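Local atomic coordinates of peptidoglycan-N-acetylmuramic acid deacetylase PdaA (Bacillus subtilis, PDB entry 1NY1), a protein that removes the acetyl group from N-acetylmuramic acid in peptidoglycan, leading to muramic delta-lactam in the spore cortex, and is required for germination. Residues 47-52 against 198-203; 52-57 against 78-83; 62-67 against 207-212; 69-74 against 94-99; 164-169 against 192-197. One frame throughout, in Å; residues are numbered along the deposited sequence.

Overall arrangement
Contacts 1, 4 and 5 involve strands of the parallel sheet of this NodB-type deacetylase. Contact 1 joins strand 44-51 to the end of strand 194-198. It holds Asp50 and His199, the probable proton acceptor and proton donor. Contact 4 continues the sheet on the other edge of strand 44-51, where Phe49 N lies 2.8 Å from Thr73 O. Contact 5 adds residues 164-169 beside strand 194-198, and Thr48 OG1 is 2.6 Å from Tyr196 O. Contact 3 packs two helices over the sheet; its Leu209 touches Phe49 and Leu198. Contact 2 follows contact 1 through the shared Gly52. Its centre is about 10 Å from that of contact 1 and about 22 Å from that of contact 5.

Contact 1 of 5, residues 47-52 against 198-203; sequences LTFDNG and LHTVSR
Phe49 and Leu198 both set CG anti to the carbonyl carbon (chi1 -56° and -58°), and their side chains run side by side in the same direction. The backbones form a parallel beta bridge in the sheet of the NodB-type deacetylase fold. Leu198 N donates to Thr48 O at 2.9 Å, and Leu198 O accepts from Asp50 N at 3.0 Å. Phe49 CA makes a CA-H...O contact with the same Leu198 oxygen. On this face of the sheet, Phe49 CD2 lies 3.6 Å from Thr200 CG2 and also meets Leu198 CB.

Asp50 and His199 are the probable proton acceptor and proton donor. Asp50 CB meets His199 CE1 at 3.7 Å, while the polar ends stay apart. Asp50 OD1 forms a salt bridge with Arg140, and the Asp50 side chain also touches His101, a metal-binding residue. Asp170 accepts a bond from His199 N. Beyond the bridge, two waters join the segments. One donates to Asp50 O and accepts from Thr200 N. The other donates to Asn51 OD1 at 2.9 Å and bonds to Thr200 OG1, which also pairs with Thr58.

Contact 2 of 5, residues 52-57 against 78-83; sequences GYENGY and GHFVKD
The His79 ring has Gly52 O at its edge, in the ring plane, 3.2 Å from CD2. Asp83 CB lies above one face, offset toward the rim. The Phe80 ring also meets the loop edge-on. Its CD1 is 3.8 Å from Tyr53 C, and its CE1 is 3.7 Å from Glu54 OE1. The Glu54 carboxylate is turned 61° from the ring plane. Phe80 CG is anti to the backbone N (chi1 -173°), which directs the ring from the helix to the loop. In the NodB-type deacetylase fold this packing sets the loop after strand 44-51 against helix 78-83, near the metal-binding His101 and His105. Leu87, Ile88 and Met91 of helix 85-93 also pack on Phe80. An alanine here would probably open a gap between the loop and these two helices. Glu54 OE1 is bonded to Thr58, at the start of the next helix. Water 3 accepts from Glu54 N at 2.8 Å and donates to Asp83 OD2 at 2.6 Å.

Contact 3 of 5, residues 62-67 against 207-212; sequences LDVLKK and EALDDA
Two nearly parallel helices, 58-67 and 205-219, pack side by side on the parallel sheet. The axes of segments 62-67 and 207-212 approach to 9.4 Å, and their directions differ by 14°. Val64 fills the centre of the contact. Its CG1 is anti to the backbone N (chi1 170°) and reaches the backbone of the other helix, 3.5 Å from Asp210 CA. CG2, the other branch, comes to 4.0 Å from Asp210 CB. Nearer the sheet, Leu65 CD2 meets Leu209 CD2 at 4.2 Å. Both leucines also touch Leu47 and Phe49 of strand 44-51, so the apolar side of the helix pair closes over one face of the sheet in this NodB-type deacetylase fold. Leu65 further packs on Val70 and His96.

The outer side of the contact is polar. Lys67 is extended beyond CG and crosses the Asp210 side chain at about a right angle. Its NZ forms a salt bridge with Asp210 OD1 at 2.8 Å; OD1 accepts through its syn lone pair, on the side of OD2. A weak second bond runs from Lys67 NZ to Asp210 OD2 at 3.3 Å. Asp210 OD1 is also hydrogen-bonded to His68 NE2, just beyond the helix end, which probably restrains the carboxylate's rotation.

Contact 4 of 5, residues 69-74 against 94-99; sequences RVTGTF and EGHIIG
Adjacent parallel strands of the deacetylase sheet, 73-76 and 97-100, pair at the ends of a beta-alpha-beta crossover. Ile97 N donates to Gly72 O at 2.9 Å, and Ile97 O accepts from Phe74 N at 2.8 Å. Before the strands begin, His96 CG stands anti to the carbonyl carbon (chi1 -57°), letting ND1 accept a nearly straight bond from Gly72 N at 3.0 Å (171°). The His96 ring takes the edge of Phe74 on its face, a T-shaped pair with centroids 5.5 Å apart and planes at 79°. Leu62 and Leu65 of helix 58-67 pack on both rings. A leucine in place of His96 would probably leave Gly72 N without its acceptor and Phe74 without its aromatic partner. Gly95, with positive phi, ends the preceding helix in a Schellman motif. Thr73 and Ile97 share the opposite face of the sheet from Phe74, where Thr73 CG2 meets Ile97 CG2 at 3.9 Å. At the far end, Gly99 N donates to Phe74 O from above the carbonyl plane, at 2.7 Å.

Contact 5 of 5, residues 164-169 against 192-197; sequences WSVAFV and PGAIYL
Residues 164-169 run beside strand 194-198 of the deacetylase sheet and join it through a single beta bridge, Val166 with Tyr196. In the backbone, Ile195 O accepts from two donors: Ser165 N at 2.9 Å, in the carbonyl plane, and Val166 N at 3.1 Å, tilted 31° from it. Leu197 N donates to Val166 O at 2.8 Å. One side-chain bond adds to these. Ser165 OG stands between the backbone N and the carbonyl carbon (chi1 71°) and accepts from Ile195 N at 2.9 Å.

Two CH-pi contacts flank the backbone. Leu197 CD1 sits over the Trp164 face, 3.4 Å from the centroid of the six-membered ring. The Leu197 side chain is also about 4 Å from those of Asp50 and His199, the probable catalytic residues. Val166 CG1 lies over the Tyr196 ring, 3.9 Å from its centroid and 5° off the normal. Tyr196 OH is bonded to Met186 O. Among the apolar contacts, Ala167 CB meets Leu197 CB, and Val166 CG2 reaches Tyr196 CE2 at 3.5 Å.

Contact 1 of 5, residues 47-52 against 198-203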
# COMPACT_ATOMS: atom_id res chain seq x y z
N LEU A 47 -2.83 7.16 -1.46
CA LEU A 47 -3.53 5.90 -1.72
C LEU A 47 -2.57 4.77 -2.08
O LEU A 47 -1.68 4.94 -2.90
CB LEU A 47 -4.53 6.09 -2.87
CG LEU A 47 -5.67 7.09 -2.64
CD1 LEU A 47 -6.57 7.15 -3.86
CD2 LEU A 47 -6.47 6.67 -1.41
N THR A 48 -2.75 3.62 -1.43
CA THR A 48 -1.94 2.45 -1.73
C THR A 48 -2.90 1.27 -1.82
O THR A 48 -3.98 1.26 -1.21
CB THR A 48 -0.86 2.13 -0.64
OG1 THR A 48 -1.47 1.52 0.50
CG2 THR A 48 -0.12 3.39 -0.22
N PHE A 49 -2.51 0.27 -2.61
CA PHE A 49 -3.32 -0.92 -2.82
C PHE A 49 -2.48 -2.18 -2.67
O PHE A 49 -1.28 -2.16 -2.93
CB PHE A 49 -3.92 -0.91 -4.23
CG PHE A 49 -4.73 0.32 -4.56
CD1 PHE A 49 -4.11 1.53 -4.87
CD2 PHE A 49 -6.12 0.26 -4.56
CE1 PHE A 49 -4.87 2.66 -5.19
CE2 PHE A 49 -6.89 1.38 -4.88
CZ PHE A 49 -6.26 2.58 -5.20
N ASP A 50 -3.11 -3.27 -2.24
CA ASP A 50 -2.43 -4.56 -2.12
C ASP A 50 -3.13 -5.41 -3.18
O ASP A 50 -4.36 -5.50 -3.19
CB ASP A 50 -2.65 -5.19 -0.73
CG ASP A 50 -1.66 -4.68 0.31
OD1 ASP A 50 -0.88 -3.75 0.02
OD2 ASP A 50 -1.66 -5.22 1.45
N ASN A 51 -2.36 -6.01 -4.08
CA ASN A 51 -2.91 -6.82 -5.16
C ASN A 51 -2.31 -8.21 -5.21
O ASN A 51 -1.19 -8.38 -5.68
CB ASN A 51 -2.68 -6.12 -6.50
CG ASN A 51 -3.38 -4.77 -6.58
OD1 ASN A 51 -4.56 -4.69 -6.94
ND2 ASN A 51 -2.66 -3.72 -6.23
N GLY A 52 -3.06 -9.20 -4.73
CA GLY A 52 -2.58 -10.58 -4.72
C GLY A 52 -3.20 -11.40 -5.84
O GLY A 52 -2.61 -12.38 -6.29
N LEU A 198 -5.90 -0.18 0.42
CA LEU A 198 -7.13 -0.65 -0.20
C LEU A 198 -6.88 -1.91 -1.02
O LEU A 198 -5.75 -2.22 -1.39
CB LEU A 198 -7.69 0.42 -1.14
CG LEU A 198 -8.01 1.79 -0.55
CD1 LEU A 198 -8.46 2.73 -1.65
CD2 LEU A 198 -9.09 1.65 0.51
N HIS A 199 -7.96 -2.65 -1.28
CA HIS A 199 -7.91 -3.85 -2.11
C HIS A 199 -8.82 -3.51 -3.28
O HIS A 199 -9.59 -2.55 -3.20
CB HIS A 199 -8.43 -5.06 -1.33
CG HIS A 199 -7.58 -5.41 -0.15
ND1 HIS A 199 -6.39 -6.09 -0.28
CD2 HIS A 199 -7.67 -5.05 1.15
CE1 HIS A 199 -5.78 -6.13 0.90
NE2 HIS A 199 -6.54 -5.51 1.78
N THR A 200 -8.74 -4.27 -4.36
CA THR A 200 -9.56 -3.98 -5.53
C THR A 200 -10.40 -5.18 -5.96
O THR A 200 -10.84 -5.25 -7.10
CB THR A 200 -8.69 -3.54 -6.73
OG1 THR A 200 -7.91 -4.66 -7.18
CG2 THR A 200 -7.74 -2.41 -6.31
N VAL A 201 -10.63 -6.10 -5.03
CA VAL A 201 -11.38 -7.32 -5.34
C VAL A 201 -12.86 -7.35 -4.93
O VAL A 201 -13.61 -8.19 -5.40
CB VAL A 201 -10.70 -8.56 -4.71
CG1 VAL A 201 -9.32 -8.76 -5.30
CG2 VAL A 201 -10.60 -8.39 -3.19
N SER A 202 -13.27 -6.43 -4.06
CA SER A 202 -14.65 -6.44 -3.58
C SER A 202 -15.64 -5.64 -4.42
O SER A 202 -15.32 -4.57 -4.93
CB SER A 202 -14.70 -5.97 -2.13
OG SER A 202 -15.88 -6.41 -1.48
N ARG A 203 -16.86 -6.16 -4.54
CA ARG A 203 -17.91 -5.51 -5.33
C ARG A 203 -18.03 -4.02 -5.05
O ARG A 203 -18.09 -3.59 -3.90
CB ARG A 203 -19.26 -6.19 -5.07
CG ARG A 203 -20.39 -5.62 -5.91
CD ARG A 203 -21.66 -6.44 -5.74
NE ARG A 203 -22.08 -6.48 -4.34
CZ ARG A 203 -22.71 -5.49 -3.72
NH1 ARG A 203 -23.00 -4.38 -4.38
NH2 ARG A 203 -23.04 -5.61 -2.44
O HOH W 1 -6.70 -6.24 -4.24
O HOH W 2 -6.27 -6.98 -6.90

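Contact 2 of 5, residues 52-57 against 78-83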
# COMPACT_ATOMS: atom_id res chain seq x y z
N GLY A 52 -3.06 -9.20 -4.73
CA GLY A 52 -2.58 -10.58 -4.72
C GLY A 52 -3.20 -11.40 -5.84
O GLY A 52 -2.61 -12.38 -6.29
N TYR A 53 -4.40 -11.01 -6.27
CA TYR A 53 -5.10 -11.67 -7.36
C TYR A 53 -6.13 -10.71 -7.94
O TYR A 53 -6.42 -9.67 -7.35
CB TYR A 53 -5.79 -12.96 -6.90
CG TYR A 53 -6.85 -12.75 -5.85
CD1 TYR A 53 -6.52 -12.60 -4.51
CD2 TYR A 53 -8.20 -12.64 -6.21
CE1 TYR A 53 -7.49 -12.36 -3.55
CE2 TYR A 53 -9.18 -12.40 -5.26
CZ TYR A 53 -8.82 -12.26 -3.93
OH TYR A 53 -9.78 -12.02 -2.98
N GLU A 54 -6.70 -11.07 -9.08
CA GLU A 54 -7.68 -10.22 -9.74
C GLU A 54 -9.09 -10.79 -9.68
O GLU A 54 -9.29 -11.99 -9.87
CB GLU A 54 -7.24 -10.01 -11.20
CG GLU A 54 -8.12 -9.12 -12.06
CD GLU A 54 -8.26 -7.70 -11.52
OE1 GLU A 54 -7.43 -7.28 -10.69
OE2 GLU A 54 -9.20 -7.00 -11.95
N ASN A 55 -10.08 -9.93 -9.41
CA ASN A 55 -11.46 -10.38 -9.35
C ASN A 55 -12.35 -9.56 -10.29
O ASN A 55 -13.57 -9.53 -10.15
CB ASN A 55 -11.99 -10.32 -7.91
CG ASN A 55 -13.30 -11.08 -7.74
OD1 ASN A 55 -13.51 -12.12 -8.36
ND2 ASN A 55 -14.18 -10.56 -6.88
N GLY A 56 -11.71 -8.87 -11.24
CA GLY A 56 -12.44 -8.11 -12.24
C GLY A 56 -12.70 -6.62 -12.09
O GLY A 56 -13.36 -6.04 -12.94
N TYR A 57 -12.16 -5.99 -11.05
CA TYR A 57 -12.41 -4.58 -10.82
C TYR A 57 -11.21 -3.65 -10.95
O TYR A 57 -11.37 -2.43 -10.93
CB TYR A 57 -13.05 -4.37 -9.44
CG TYR A 57 -14.29 -5.21 -9.20
CD1 TYR A 57 -15.44 -5.00 -9.95
CD2 TYR A 57 -14.30 -6.22 -8.24
CE1 TYR A 57 -16.59 -5.78 -9.75
CE2 TYR A 57 -15.44 -7.01 -8.04
CZ TYR A 57 -16.58 -6.78 -8.80
OH TYR A 57 -17.70 -7.57 -8.64
N GLY A 78 3.95 -12.01 -6.75
CA GLY A 78 4.39 -12.69 -7.94
C GLY A 78 3.21 -13.20 -8.76
O GLY A 78 3.18 -13.04 -9.98
N HIS A 79 2.24 -13.80 -8.09
CA HIS A 79 1.07 -14.33 -8.79
C HIS A 79 0.31 -13.27 -9.58
O HIS A 79 -0.07 -13.50 -10.73
CB HIS A 79 0.10 -14.99 -7.82
CG HIS A 79 -1.20 -15.39 -8.46
ND1 HIS A 79 -1.29 -16.43 -9.35
CD2 HIS A 79 -2.43 -14.84 -8.38
CE1 HIS A 79 -2.53 -16.50 -9.81
NE2 HIS A 79 -3.24 -15.55 -9.24
N PHE A 80 0.08 -12.12 -8.96
CA PHE A 80 -0.64 -11.05 -9.62
C PHE A 80 0.07 -10.60 -10.89
O PHE A 80 -0.54 -10.44 -11.94
CB PHE A 80 -0.80 -9.84 -8.69
CG PHE A 80 -1.68 -8.76 -9.25
CD1 PHE A 80 -3.06 -8.88 -9.21
CD2 PHE A 80 -1.12 -7.66 -9.89
CE1 PHE A 80 -3.88 -7.91 -9.79
CE2 PHE A 80 -1.92 -6.69 -10.47
CZ PHE A 80 -3.31 -6.82 -10.42
N VAL A 81 1.38 -10.41 -10.78
CA VAL A 81 2.19 -9.98 -11.92
C VAL A 81 2.13 -11.01 -13.05
O VAL A 81 1.91 -10.65 -14.21
CB VAL A 81 3.66 -9.75 -11.50
CG1 VAL A 81 4.50 -9.42 -12.72
CG2 VAL A 81 3.74 -8.60 -10.50
N LYS A 82 2.31 -12.27 -12.71
CA LYS A 82 2.28 -13.34 -13.71
C LYS A 82 0.89 -13.54 -14.30
O LYS A 82 0.74 -13.84 -15.48
CB LYS A 82 2.75 -14.65 -13.07
CG LYS A 82 4.14 -14.58 -12.41
CD LYS A 82 5.27 -14.79 -13.41
CE LYS A 82 5.37 -16.25 -13.84
NZ LYS A 82 6.48 -16.47 -14.82
N ASP A 83 -0.15 -13.36 -13.48
CA ASP A 83 -1.51 -13.55 -13.95
C ASP A 83 -2.12 -12.35 -14.68
O ASP A 83 -2.96 -12.52 -15.57
CB ASP A 83 -2.41 -13.94 -12.77
CG ASP A 83 -3.80 -14.34 -13.20
OD1 ASP A 83 -3.92 -15.29 -14.00
OD2 ASP A 83 -4.77 -13.70 -12.74
O HOH W 3 -5.59 -13.35 -10.31

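Contact 3 of 5, residues 62-67 against 207-212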
# COMPACT_ATOMS: atom_id res chain seq x y z
N LEU A 62 -8.33 1.68 -11.97
CA LEU A 62 -7.36 2.46 -12.72
C LEU A 62 -8.05 3.60 -13.47
O LEU A 62 -7.51 4.70 -13.56
CB LEU A 62 -6.60 1.55 -13.69
CG LEU A 62 -5.56 0.63 -13.02
CD1 LEU A 62 -5.03 -0.39 -14.03
CD2 LEU A 62 -4.41 1.47 -12.47
N ASP A 63 -9.26 3.36 -13.98
CA ASP A 63 -10.00 4.39 -14.70
C ASP A 63 -10.37 5.53 -13.75
O ASP A 63 -10.28 6.71 -14.11
CB ASP A 63 -11.29 3.84 -15.33
CG ASP A 63 -11.02 2.83 -16.44
OD1 ASP A 63 -9.93 2.86 -17.04
OD2 ASP A 63 -11.92 2.01 -16.71
N VAL A 64 -10.79 5.17 -12.54
CA VAL A 64 -11.16 6.15 -11.53
C VAL A 64 -9.97 7.02 -11.13
O VAL A 64 -10.08 8.24 -11.01
CB VAL A 64 -11.75 5.44 -10.28
CG1 VAL A 64 -11.91 6.43 -9.13
CG2 VAL A 64 -13.09 4.81 -10.63
N LEU A 65 -8.81 6.39 -10.94
CA LEU A 65 -7.61 7.13 -10.57
C LEU A 65 -7.18 8.08 -11.69
O LEU A 65 -6.69 9.18 -11.42
CB LEU A 65 -6.47 6.17 -10.22
CG LEU A 65 -6.69 5.37 -8.92
CD1 LEU A 65 -5.58 4.34 -8.77
CD2 LEU A 65 -6.70 6.31 -7.72
N LYS A 66 -7.37 7.66 -12.93
CA LYS A 66 -7.01 8.49 -14.08
C LYS A 66 -7.96 9.68 -14.14
O LYS A 66 -7.52 10.82 -14.35
CB LYS A 66 -7.12 7.68 -15.37
CG LYS A 66 -6.74 8.46 -16.61
CD LYS A 66 -6.93 7.63 -17.86
CE LYS A 66 -6.61 8.45 -19.10
NZ LYS A 66 -6.97 7.72 -20.35
N LYS A 67 -9.25 9.42 -13.96
CA LYS A 67 -10.26 10.46 -13.99
C LYS A 67 -9.96 11.57 -12.99
O LYS A 67 -10.13 12.76 -13.29
CB LYS A 67 -11.64 9.86 -13.68
CG LYS A 67 -12.70 10.89 -13.33
CD LYS A 67 -13.96 10.22 -12.82
CE LYS A 67 -14.85 11.24 -12.10
NZ LYS A 67 -16.00 10.58 -11.42
N GLU A 207 -16.28 2.11 -7.47
CA GLU A 207 -17.31 3.14 -7.35
C GLU A 207 -17.18 3.84 -5.99
O GLU A 207 -17.35 5.06 -5.89
CB GLU A 207 -18.70 2.52 -7.49
CG GLU A 207 -19.09 2.03 -8.90
CD GLU A 207 -18.32 0.80 -9.38
OE1 GLU A 207 -17.72 0.08 -8.55
OE2 GLU A 207 -18.33 0.55 -10.60
N ALA A 208 -16.89 3.07 -4.94
CA ALA A 208 -16.74 3.66 -3.62
C ALA A 208 -15.55 4.62 -3.64
O ALA A 208 -15.62 5.73 -3.12
CB ALA A 208 -16.52 2.57 -2.56
N LEU A 209 -14.45 4.19 -4.27
CA LEU A 209 -13.25 5.02 -4.35
C LEU A 209 -13.53 6.29 -5.15
O LEU A 209 -13.06 7.38 -4.79
CB LEU A 209 -12.11 4.24 -5.02
CG LEU A 209 -10.77 4.97 -5.19
CD1 LEU A 209 -10.16 5.30 -3.83
CD2 LEU A 209 -9.82 4.08 -5.98
N ASP A 210 -14.29 6.16 -6.23
CA ASP A 210 -14.64 7.31 -7.06
C ASP A 210 -15.35 8.36 -6.19
O ASP A 210 -14.98 9.53 -6.19
CB ASP A 210 -15.55 6.84 -8.20
CG ASP A 210 -15.78 7.90 -9.27
OD1 ASP A 210 -15.24 9.03 -9.16
OD2 ASP A 210 -16.51 7.59 -10.23
N ASP A 211 -16.36 7.93 -5.43
CA ASP A 211 -17.12 8.83 -4.56
C ASP A 211 -16.26 9.39 -3.43
O ASP A 211 -16.37 10.57 -3.08
CB ASP A 211 -18.32 8.11 -3.93
CG ASP A 211 -19.37 7.71 -4.96
OD1 ASP A 211 -19.22 8.07 -6.15
OD2 ASP A 211 -20.35 7.05 -4.57
N ALA A 212 -15.41 8.55 -2.86
CA ALA A 212 -14.55 8.96 -1.76
C ALA A 212 -13.57 10.05 -2.19
O ALA A 212 -13.40 11.04 -1.49
CB ALA A 212 -13.78 7.75 -1.22

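Contact 4 of 5, residues 69-74 against 94-99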
# COMPACT_ATOMS: atom_id res chain seq x y z
N ARG A 69 -6.98 12.02 -11.72
CA ARG A 69 -5.56 12.29 -11.87
C ARG A 69 -4.81 12.08 -10.55
O ARG A 69 -4.01 12.92 -10.13
CB ARG A 69 -5.31 13.70 -12.42
CG ARG A 69 -3.99 13.81 -13.20
CD ARG A 69 -3.88 15.13 -13.94
NE ARG A 69 -2.63 15.26 -14.71
CZ ARG A 69 -2.39 14.65 -15.87
NH1 ARG A 69 -3.31 13.87 -16.42
NH2 ARG A 69 -1.23 14.85 -16.48
N VAL A 70 -5.10 10.96 -9.91
CA VAL A 70 -4.47 10.60 -8.66
C VAL A 70 -3.51 9.44 -8.92
O VAL A 70 -3.82 8.53 -9.68
CB VAL A 70 -5.52 10.18 -7.61
CG1 VAL A 70 -4.83 9.66 -6.35
CG2 VAL A 70 -6.40 11.37 -7.26
N THR A 71 -2.35 9.48 -8.28
CA THR A 71 -1.34 8.44 -8.46
C THR A 71 -1.39 7.42 -7.33
O THR A 71 -1.23 7.77 -6.16
CB THR A 71 0.08 9.04 -8.51
OG1 THR A 71 0.18 9.92 -9.64
CG2 THR A 71 1.13 7.95 -8.62
N GLY A 72 -1.61 6.16 -7.68
CA GLY A 72 -1.66 5.12 -6.66
C GLY A 72 -0.38 4.31 -6.60
O GLY A 72 0.43 4.34 -7.53
N THR A 73 -0.18 3.61 -5.49
CA THR A 73 0.97 2.74 -5.33
C THR A 73 0.37 1.36 -5.11
O THR A 73 -0.40 1.15 -4.17
CB THR A 73 1.84 3.17 -4.12
OG1 THR A 73 2.34 4.50 -4.33
CG2 THR A 73 3.02 2.22 -3.95
N PHE A 74 0.68 0.44 -6.02
CA PHE A 74 0.14 -0.91 -5.97
C PHE A 74 1.20 -1.92 -5.57
O PHE A 74 2.18 -2.12 -6.29
CB PHE A 74 -0.44 -1.31 -7.33
CG PHE A 74 -1.56 -0.44 -7.81
CD1 PHE A 74 -1.30 0.80 -8.40
CD2 PHE A 74 -2.88 -0.85 -7.66
CE1 PHE A 74 -2.35 1.61 -8.85
CE2 PHE A 74 -3.94 -0.04 -8.10
CZ PHE A 74 -3.67 1.19 -8.70
N GLU A 94 0.30 4.45 -16.91
CA GLU A 94 -0.56 5.50 -16.40
C GLU A 94 0.01 6.27 -15.20
O GLU A 94 -0.72 6.95 -14.48
CB GLU A 94 -1.94 4.92 -16.09
CG GLU A 94 -2.79 4.84 -17.36
CD GLU A 94 -3.86 3.77 -17.32
OE1 GLU A 94 -4.62 3.72 -16.33
OE2 GLU A 94 -3.94 2.98 -18.29
N GLY A 95 1.32 6.15 -15.02
CA GLY A 95 2.01 6.88 -13.96
C GLY A 95 1.93 6.40 -12.53
O GLY A 95 2.32 7.13 -11.62
N HIS A 96 1.44 5.18 -12.31
CA HIS A 96 1.34 4.67 -10.95
C HIS A 96 2.65 4.03 -10.52
O HIS A 96 3.55 3.81 -11.34
CB HIS A 96 0.18 3.68 -10.86
CG HIS A 96 -1.13 4.28 -11.26
ND1 HIS A 96 -1.74 5.28 -10.55
CD2 HIS A 96 -1.92 4.05 -12.34
CE1 HIS A 96 -2.86 5.65 -11.16
NE2 HIS A 96 -2.98 4.91 -12.25
N ILE A 97 2.77 3.76 -9.22
CA ILE A 97 3.96 3.15 -8.64
C ILE A 97 3.66 1.69 -8.31
O ILE A 97 2.62 1.36 -7.74
CB ILE A 97 4.37 3.89 -7.35
CG1 ILE A 97 4.69 5.35 -7.68
CG2 ILE A 97 5.56 3.21 -6.69
CD1 ILE A 97 4.73 6.27 -6.47
N ILE A 98 4.58 0.80 -8.70
CA ILE A 98 4.41 -0.62 -8.43
C ILE A 98 5.32 -0.97 -7.26
O ILE A 98 6.55 -0.90 -7.37
CB ILE A 98 4.78 -1.46 -9.67
CG1 ILE A 98 3.81 -1.11 -10.81
CG2 ILE A 98 4.72 -2.95 -9.35
CD1 ILE A 98 4.13 -1.78 -12.13
N GLY A 99 4.71 -1.32 -6.13
CA GLY A 99 5.45 -1.69 -4.94
C GLY A 99 5.61 -3.20 -4.88
O GLY A 99 4.95 -3.91 -5.62
O HOH W 4 -0.76 8.45 -12.21

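Contact 5 of 5, residues 164-169 against 192-197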
# COMPACT_ATOMS: atom_id res chain seq x y z
N TRP A 164 0.55 1.35 6.88
CA TRP A 164 -0.65 2.13 6.57
C TRP A 164 -1.31 2.68 7.82
O TRP A 164 -0.99 2.28 8.94
CB TRP A 164 -1.65 1.26 5.79
CG TRP A 164 -2.12 0.04 6.52
CD1 TRP A 164 -3.24 -0.09 7.29
CD2 TRP A 164 -1.44 -1.23 6.58
NE1 TRP A 164 -3.30 -1.36 7.83
CE2 TRP A 164 -2.21 -2.08 7.41
CE3 TRP A 164 -0.26 -1.73 6.01
CZ2 TRP A 164 -1.83 -3.39 7.69
CZ3 TRP A 164 0.12 -3.04 6.28
CH2 TRP A 164 -0.67 -3.86 7.12
N SER A 165 -2.22 3.63 7.62
CA SER A 165 -2.93 4.26 8.73
C SER A 165 -4.45 4.10 8.58
O SER A 165 -5.20 4.44 9.49
CB SER A 165 -2.56 5.74 8.82
OG SER A 165 -3.15 6.46 7.75
N VAL A 166 -4.89 3.61 7.42
CA VAL A 166 -6.31 3.37 7.16
C VAL A 166 -6.49 2.07 6.40
O VAL A 166 -5.84 1.83 5.38
CB VAL A 166 -6.97 4.47 6.28
CG1 VAL A 166 -8.41 4.06 5.92
CG2 VAL A 166 -6.97 5.80 7.01
N ALA A 167 -7.40 1.23 6.88
CA ALA A 167 -7.69 -0.04 6.23
C ALA A 167 -8.99 -0.57 6.79
O ALA A 167 -9.36 -0.25 7.92
CB ALA A 167 -6.56 -1.04 6.47
N PHE A 168 -9.70 -1.35 6.00
CA PHE A 168 -10.94 -1.93 6.45
C PHE A 168 -11.15 -3.25 5.73
O PHE A 168 -10.34 -3.65 4.90
CB PHE A 168 -12.12 -0.99 6.21
CG PHE A 168 -12.13 -0.35 4.85
CD1 PHE A 168 -11.32 0.74 4.58
CD2 PHE A 168 -12.96 -0.85 3.86
CE1 PHE A 168 -11.33 1.34 3.32
CE2 PHE A 168 -12.99 -0.25 2.59
CZ PHE A 168 -12.17 0.84 2.32
N VAL A 169 -12.24 -3.94 6.05
CA VAL A 169 -12.49 -5.23 5.44
C VAL A 169 -13.10 -5.12 4.06
O VAL A 169 -14.32 -5.15 3.90
CB VAL A 169 -13.39 -6.10 6.32
CG1 VAL A 169 -13.54 -7.48 5.69
CG2 VAL A 169 -12.80 -6.21 7.72
N PRO A 192 -5.28 13.82 8.15
CA PRO A 192 -4.10 14.42 7.54
C PRO A 192 -2.94 13.42 7.52
O PRO A 192 -2.64 12.79 8.54
CB PRO A 192 -3.83 15.62 8.45
CG PRO A 192 -5.22 16.05 8.81
CD PRO A 192 -5.89 14.73 9.14
N GLY A 193 -2.32 13.28 6.36
CA GLY A 193 -1.20 12.36 6.24
C GLY A 193 -1.55 10.89 6.17
O GLY A 193 -0.67 10.04 6.19
N ALA A 194 -2.84 10.58 6.07
CA ALA A 194 -3.27 9.18 6.01
C ALA A 194 -2.73 8.42 4.82
O ALA A 194 -2.68 8.94 3.71
CB ALA A 194 -4.79 9.10 6.00
N ILE A 195 -2.32 7.19 5.08
CA ILE A 195 -1.86 6.31 4.02
C ILE A 195 -2.93 5.22 4.04
O ILE A 195 -3.06 4.47 5.01
CB ILE A 195 -0.48 5.69 4.31
CG1 ILE A 195 0.59 6.80 4.35
CG2 ILE A 195 -0.13 4.65 3.24
CD1 ILE A 195 2.02 6.32 4.56
N TYR A 196 -3.73 5.18 2.98
CA TYR A 196 -4.81 4.21 2.85
C TYR A 196 -4.30 2.92 2.25
O TYR A 196 -3.47 2.93 1.33
CB TYR A 196 -5.92 4.70 1.92
CG TYR A 196 -6.88 5.69 2.51
CD1 TYR A 196 -8.21 5.72 2.10
CD2 TYR A 196 -6.46 6.63 3.45
CE1 TYR A 196 -9.11 6.65 2.61
CE2 TYR A 196 -7.35 7.56 3.97
CZ TYR A 196 -8.67 7.57 3.55
OH TYR A 196 -9.54 8.50 4.08
N LEU A 197 -4.80 1.80 2.77
CA LEU A 197 -4.47 0.49 2.26
C LEU A 197 -5.80 -0.03 1.74
O LEU A 197 -6.73 -0.27 2.51
CB LEU A 197 -3.96 -0.43 3.37
CG LEU A 197 -3.41 -1.82 2.99
CD1 LEU A 197 -3.22 -2.64 4.26
CD2 LEU A 197 -4.35 -2.54 2.06
O HOH W 5 -8.50 -2.20 3.38